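Local coordinates for protein dipeptidase AC. Metallo peptidase. MEROPS family M19 (Rhodobacter sphaeroides, PDB 3LY0) that probably hydrolyses dipeptides as a zinc-dependent membrane-dipeptidase relative, and here holds two zinc ions and a phosphinate mimic of L-Ala-D-Ala, at residues D11-F16 with F54-V59; I135-G140 with L159-P164. All coordinates share one frame; numbering follows the deposited sequence.

Contact 1 (D11-F16 with F54-V59). With ZN (zinc ion), chain D; LY0 ((2R)-3-[(R)-[(1R)-1-aminoethyl](hydroxy)phosphoryl]-2-methylpropanoic acid), chain C.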
# COMPACT_ATOMS: atom_id res chain seq x y z
N ASP A 11 2.11 -4.08 8.14
CA ASP A 11 1.21 -3.85 7.02
C ASP A 11 1.84 -3.11 5.84
O ASP A 11 2.67 -2.21 6.00
CB ASP A 11 -0.00 -3.06 7.48
CG ASP A 11 -1.01 -2.89 6.39
OD1 ASP A 11 -1.62 -3.91 6.00
OD2 ASP A 11 -1.18 -1.75 5.91
N GLY A 12 1.37 -3.46 4.64
CA GLY A 12 1.95 -2.97 3.40
C GLY A 12 1.56 -1.57 2.95
O GLY A 12 2.27 -0.99 2.12
N HIS A 13 0.46 -1.01 3.44
CA HIS A 13 -0.01 0.27 2.93
C HIS A 13 -1.15 0.88 3.73
O HIS A 13 -2.22 0.28 3.83
CB HIS A 13 -0.50 0.13 1.48
CG HIS A 13 -0.78 1.44 0.82
ND1 HIS A 13 0.19 2.15 0.15
CD2 HIS A 13 -1.92 2.18 0.75
CE1 HIS A 13 -0.34 3.26 -0.34
NE2 HIS A 13 -1.61 3.31 0.02
N ASN A 14 -0.94 2.08 4.26
CA ASN A 14 -2.06 2.83 4.82
C ASN A 14 -1.99 4.30 4.46
O ASN A 14 -0.91 4.81 4.15
CB ASN A 14 -2.18 2.64 6.35
CG ASN A 14 -1.22 3.52 7.12
OD1 ASN A 14 -1.37 4.75 7.18
ND2 ASN A 14 -0.22 2.90 7.74
N ASP A 15 -3.14 4.96 4.49
CA ASP A 15 -3.24 6.37 4.16
C ASP A 15 -3.63 7.23 5.37
O ASP A 15 -4.29 8.25 5.22
CB ASP A 15 -4.23 6.57 3.01
CG ASP A 15 -3.72 5.97 1.72
OD1 ASP A 15 -2.70 6.46 1.19
OD2 ASP A 15 -4.32 4.99 1.24
N PHE A 16 -3.20 6.82 6.56
CA PHE A 16 -3.46 7.63 7.74
C PHE A 16 -2.99 9.07 7.57
O PHE A 16 -3.63 9.99 8.07
CB PHE A 16 -2.81 7.01 8.97
CG PHE A 16 -3.04 7.79 10.22
CD1 PHE A 16 -2.02 8.52 10.79
CD2 PHE A 16 -4.30 7.81 10.81
CE1 PHE A 16 -2.22 9.25 11.95
CE2 PHE A 16 -4.52 8.54 11.96
CZ PHE A 16 -3.48 9.25 12.54
N PHE A 54 3.84 0.49 6.19
CA PHE A 54 4.18 1.56 5.27
C PHE A 54 3.11 2.66 5.39
O PHE A 54 1.91 2.38 5.23
CB PHE A 54 4.14 1.06 3.82
CG PHE A 54 5.22 0.06 3.46
CD1 PHE A 54 6.29 0.43 2.65
CD2 PHE A 54 5.11 -1.27 3.85
CE1 PHE A 54 7.26 -0.50 2.28
CE2 PHE A 54 6.07 -2.20 3.48
CZ PHE A 54 7.14 -1.82 2.69
N PHE A 55 3.57 3.88 5.64
CA PHE A 55 2.71 5.06 5.71
C PHE A 55 2.87 5.87 4.42
O PHE A 55 3.91 6.45 4.17
CB PHE A 55 3.07 5.90 6.95
CG PHE A 55 2.60 5.28 8.23
CD1 PHE A 55 1.45 5.74 8.86
CD2 PHE A 55 3.29 4.21 8.78
CE1 PHE A 55 1.00 5.14 10.04
CE2 PHE A 55 2.84 3.60 9.95
CZ PHE A 55 1.70 4.07 10.58
N ALA A 56 1.81 5.86 3.61
CA ALA A 56 1.87 6.47 2.29
C ALA A 56 1.71 7.97 2.32
O ALA A 56 0.82 8.52 2.98
CB ALA A 56 0.80 5.85 1.39
N ILE A 57 2.60 8.63 1.58
CA ILE A 57 2.45 10.02 1.18
C ILE A 57 1.83 9.98 -0.20
O ILE A 57 2.46 9.53 -1.16
CB ILE A 57 3.82 10.70 1.13
CG1 ILE A 57 4.45 10.77 2.53
CG2 ILE A 57 3.72 12.08 0.48
CD1 ILE A 57 5.91 11.08 2.53
N TYR A 58 0.59 10.44 -0.31
CA TYR A 58 -0.16 10.39 -1.55
C TYR A 58 -0.80 11.75 -1.77
O TYR A 58 -1.43 12.29 -0.87
CB TYR A 58 -1.23 9.28 -1.48
CG TYR A 58 -2.55 9.60 -2.14
CD1 TYR A 58 -2.71 9.53 -3.52
CD2 TYR A 58 -3.64 9.98 -1.37
CE1 TYR A 58 -3.93 9.83 -4.11
CE2 TYR A 58 -4.86 10.26 -1.94
CZ TYR A 58 -5.00 10.20 -3.31
OH TYR A 58 -6.23 10.49 -3.87
N VAL A 59 -0.60 12.31 -2.96
CA VAL A 59 -1.09 13.65 -3.28
C VAL A 59 -2.45 13.56 -3.96
O VAL A 59 -2.55 13.04 -5.07
CB VAL A 59 -0.09 14.40 -4.19
CG1 VAL A 59 -0.64 15.77 -4.60
CG2 VAL A 59 1.26 14.54 -3.51
ZN ZN D . -2.96 5.00 -0.52
P LY0 C . -5.48 4.38 -2.39
C1 LY0 C . -6.56 6.95 -2.53
N1 LY0 C . -4.36 6.62 -1.44
C2 LY0 C . -5.67 6.06 -1.69
C4 LY0 C . -7.09 3.49 -2.34
C5 LY0 C . -7.48 2.81 -3.62
C6 LY0 C . -6.36 2.00 -4.23
C7 LY0 C . -8.81 2.09 -3.57
O31 LY0 C . -4.43 3.71 -1.54
O32 LY0 C . -4.93 4.50 -3.85
O61 LY0 C . -6.48 1.58 -5.51
O62 LY0 C . -5.32 1.75 -3.60
O HOH W 1 0.44 0.29 6.84
O HOH W 2 -0.15 7.34 5.54
O HOH W 3 -1.90 9.01 2.14
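Asn-14 pairs with Phe-55 in parallel, held by three backbone hydrogen bonds between 11-16 and 54-59. Phe-54 N reaches Asp-11 O at 2.9 Å, Asn-14 N reaches Phe-54 O, and Ala-56 N reaches Asn-14 O at a nearly straight 166°.

Packing across the pair centres on the Asn-14 amide, which stands almost perpendicular to the Phe-55 ring, its ND2 3.3 Å above the ring centre. The first torsion (chi1 80°) tucks CG between the backbone N and the carbonyl carbon, and Asn-14 OD1 then accepts from Phe-16 N at 2.8 Å, on a lone pair in the carbonyl plane. This Asx turn holds the amide over the ring. On the zinc side of the pair, Ala-56 CB presses on His-13 CE1 at 3.3 Å.

Waters extend the polar network between the strands. One takes a bond from Asn-14 ND2 and lies within bonding distance of Asp-11 OD2 and Phe-54 O; another donates to Asp-15 OD1, on the side turned from the zinc, and to Ala-56 O, linking the carboxylate to the neighbouring strand.

The metal bonds are the point of the arrangement. His-13 swings CG anti to its backbone N (chi1 -171°) and puts NE2 2.2 Å from a zinc ion. Both oxygens of Asp-15 chelate that zinc, whose shell also takes in Glu-139 and the inhibitor's N1 and O31. Tyr-58 lays one ring face under N1, offset toward the rim, while its OH bonds to His-65.

The pair lies in the parallel sheet of a TIM-barrel-clan fold. Strand 132-139 flanks strand 50-57, Asp-11 and the His-13 carbonyl both meet Ser-305, and helix 89-109 covers Phe-16, Phe-55 and Ile-57.

Contact 2 (I135-G140 with L159-P164). With ZN (zinc ion), chain D; ZN (zinc ion), chain E; LY0 ((2R)-3-[(R)-[(1R)-1-aminoethyl](hydroxy)phosphoryl]-2-methylpropanoic acid), chain C.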
# COMPACT_ATOMS: atom_id res chain seq x y z
N ILE A 135 7.30 2.97 7.89
CA ILE A 135 8.16 3.20 6.74
C ILE A 135 7.58 4.36 5.93
O ILE A 135 6.40 4.33 5.57
CB ILE A 135 8.26 1.95 5.84
CG1 ILE A 135 8.85 0.77 6.62
CG2 ILE A 135 9.08 2.25 4.58
CD1 ILE A 135 8.85 -0.53 5.84
N MET A 136 8.40 5.37 5.68
CA MET A 136 7.99 6.48 4.80
C MET A 136 7.91 6.01 3.34
O MET A 136 8.92 5.58 2.75
CB MET A 136 8.95 7.66 4.95
CG MET A 136 8.54 8.91 4.15
SD MET A 136 9.73 10.31 4.22
CE MET A 136 9.83 10.60 6.00
N HIS A 137 6.71 6.12 2.78
CA HIS A 137 6.39 5.60 1.46
C HIS A 137 5.78 6.71 0.63
O HIS A 137 5.00 7.51 1.15
CB HIS A 137 5.37 4.46 1.59
CG HIS A 137 4.83 3.98 0.27
ND1 HIS A 137 5.51 3.10 -0.54
CD2 HIS A 137 3.67 4.28 -0.37
CE1 HIS A 137 4.79 2.86 -1.62
NE2 HIS A 137 3.67 3.56 -1.54
N MET A 138 6.12 6.77 -0.66
CA MET A 138 5.52 7.74 -1.56
C MET A 138 4.67 7.00 -2.59
O MET A 138 5.17 6.15 -3.31
CB MET A 138 6.64 8.54 -2.24
CG MET A 138 6.21 9.64 -3.21
SD MET A 138 7.58 10.76 -3.64
CE MET A 138 7.98 11.34 -2.02
N GLU A 139 3.37 7.29 -2.62
CA GLU A 139 2.44 6.62 -3.52
C GLU A 139 2.19 7.57 -4.68
O GLU A 139 1.34 8.45 -4.58
CB GLU A 139 1.13 6.32 -2.80
CG GLU A 139 0.06 5.70 -3.71
CD GLU A 139 -1.14 5.18 -2.94
OE1 GLU A 139 -1.44 5.70 -1.85
OE2 GLU A 139 -1.79 4.23 -3.41
N GLY A 140 2.91 7.36 -5.78
CA GLY A 140 2.93 8.31 -6.89
C GLY A 140 4.10 9.24 -6.67
O GLY A 140 4.27 9.79 -5.58
N LEU A 159 12.83 8.56 3.13
CA LEU A 159 12.00 7.82 2.18
C LEU A 159 12.65 6.48 1.86
O LEU A 159 13.83 6.43 1.49
CB LEU A 159 11.83 8.62 0.90
CG LEU A 159 10.93 7.94 -0.14
CD1 LEU A 159 9.47 8.01 0.30
CD2 LEU A 159 11.13 8.58 -1.50
N ARG A 160 11.89 5.39 1.99
CA ARG A 160 12.45 4.06 1.72
C ARG A 160 11.65 3.22 0.73
O ARG A 160 12.04 2.10 0.40
CB ARG A 160 12.64 3.29 3.02
CG ARG A 160 13.72 3.86 3.95
CD ARG A 160 15.11 3.70 3.35
NE ARG A 160 16.18 4.25 4.19
CZ ARG A 160 16.59 5.51 4.15
NH1 ARG A 160 17.59 5.91 4.93
NH2 ARG A 160 16.00 6.38 3.35
N SER A 161 10.54 3.77 0.24
CA SER A 161 9.63 3.04 -0.62
C SER A 161 8.91 4.02 -1.52
O SER A 161 8.53 5.10 -1.08
CB SER A 161 8.60 2.32 0.25
OG SER A 161 7.74 1.52 -0.54
N LEU A 162 8.71 3.64 -2.78
CA LEU A 162 8.14 4.54 -3.76
C LEU A 162 7.37 3.77 -4.83
O LEU A 162 7.92 2.87 -5.48
CB LEU A 162 9.26 5.37 -4.41
CG LEU A 162 8.89 6.30 -5.56
CD1 LEU A 162 7.84 7.31 -5.14
CD2 LEU A 162 10.12 7.00 -6.12
N GLY A 163 6.10 4.13 -5.02
CA GLY A 163 5.37 3.73 -6.21
C GLY A 163 5.48 4.84 -7.25
O GLY A 163 5.08 5.97 -7.00
N PRO A 164 6.04 4.53 -8.43
CA PRO A 164 6.21 5.60 -9.42
C PRO A 164 4.92 6.31 -9.78
O PRO A 164 4.94 7.51 -10.09
CB PRO A 164 6.78 4.86 -10.63
CG PRO A 164 7.52 3.70 -10.04
CD PRO A 164 6.70 3.28 -8.83
ZN ZN D . -2.96 5.00 -0.52
ZN ZN E . -3.41 2.91 -3.51
P LY0 C . -5.48 4.38 -2.39
C1 LY0 C . -6.56 6.95 -2.53
N1 LY0 C . -4.36 6.62 -1.44
C2 LY0 C . -5.67 6.06 -1.69
C4 LY0 C . -7.09 3.49 -2.34
C5 LY0 C . -7.48 2.81 -3.62
C6 LY0 C . -6.36 2.00 -4.23
C7 LY0 C . -8.81 2.09 -3.57
O31 LY0 C . -4.43 3.71 -1.54
O32 LY0 C . -4.93 4.50 -3.85
O61 LY0 C . -6.48 1.58 -5.51
O62 LY0 C . -5.32 1.75 -3.60
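His-137 and Ser-161 face each other across two parallel strands of a beta-alpha-beta unit, strand 132-139, helix 149-157 and strand 159-163, in the sheet of this TIM-barrel-clan protein. The imidazole turns its edge to the serine: Ser-161 CB lies in the ring plane, and His-137 ND1 and Ser-161 OG share a hydrogen bond of 2.7 Å in which either may donate. Their paired strand positions put both on one face of the sheet, and with CG and OG each anti to its own backbone N the ring edge and the hydroxyl meet.

On the other face, Met-138 and Leu-162 run side by side, pointing the same way. Leu-162 CD1 sits only 3.4 Å from Met-138 CB, tighter than usual for two carbons, and helix 149-157 packs on this layer through Phe-154 and Leu-151. Met-136 instead crosses Leu-159 at about a right angle, and Leu-159 CD1 reaches over to Met-138 CB.

Backbone bonds hold the strands in register, their axes 24° apart: Arg-160 N to Met-136 O, Met-138 N to Ser-161 O, and Gly-163 N to Met-138 O. Past them Glu-139, on the His-137 face, stretches toward the active site (chi1 176°, chi2 170°). Its carboxylate bridges the two zinc ions, with Glu-139 OE1 2.1 Å from the one also held by His-13 and Asp-15, and Glu-139 OE2 2.1 Å from the one held by His-212 and His-233.

Overall arrangement
The two contacts follow one another along the chain, contact 1 closing before contact 2 opens, and their centres lie about 8 Å apart in the same parallel sheet. Strands 50-57 and 132-139 are neighbours there, so 54-59 and 135-140 join the pairs into a continuous sheet: Ile-57 probably bonds through N to His-137 O and through O to Glu-139 N. Phe-54 also packs against Ser-161. At the C-terminal ends of these strands both contacts reach the same zinc ion and the inhibitor. Contact 1 supplies a histidine and an aspartate, contact 2 the glutamate that links this zinc to the second, so adjacent strands build one two-metal site.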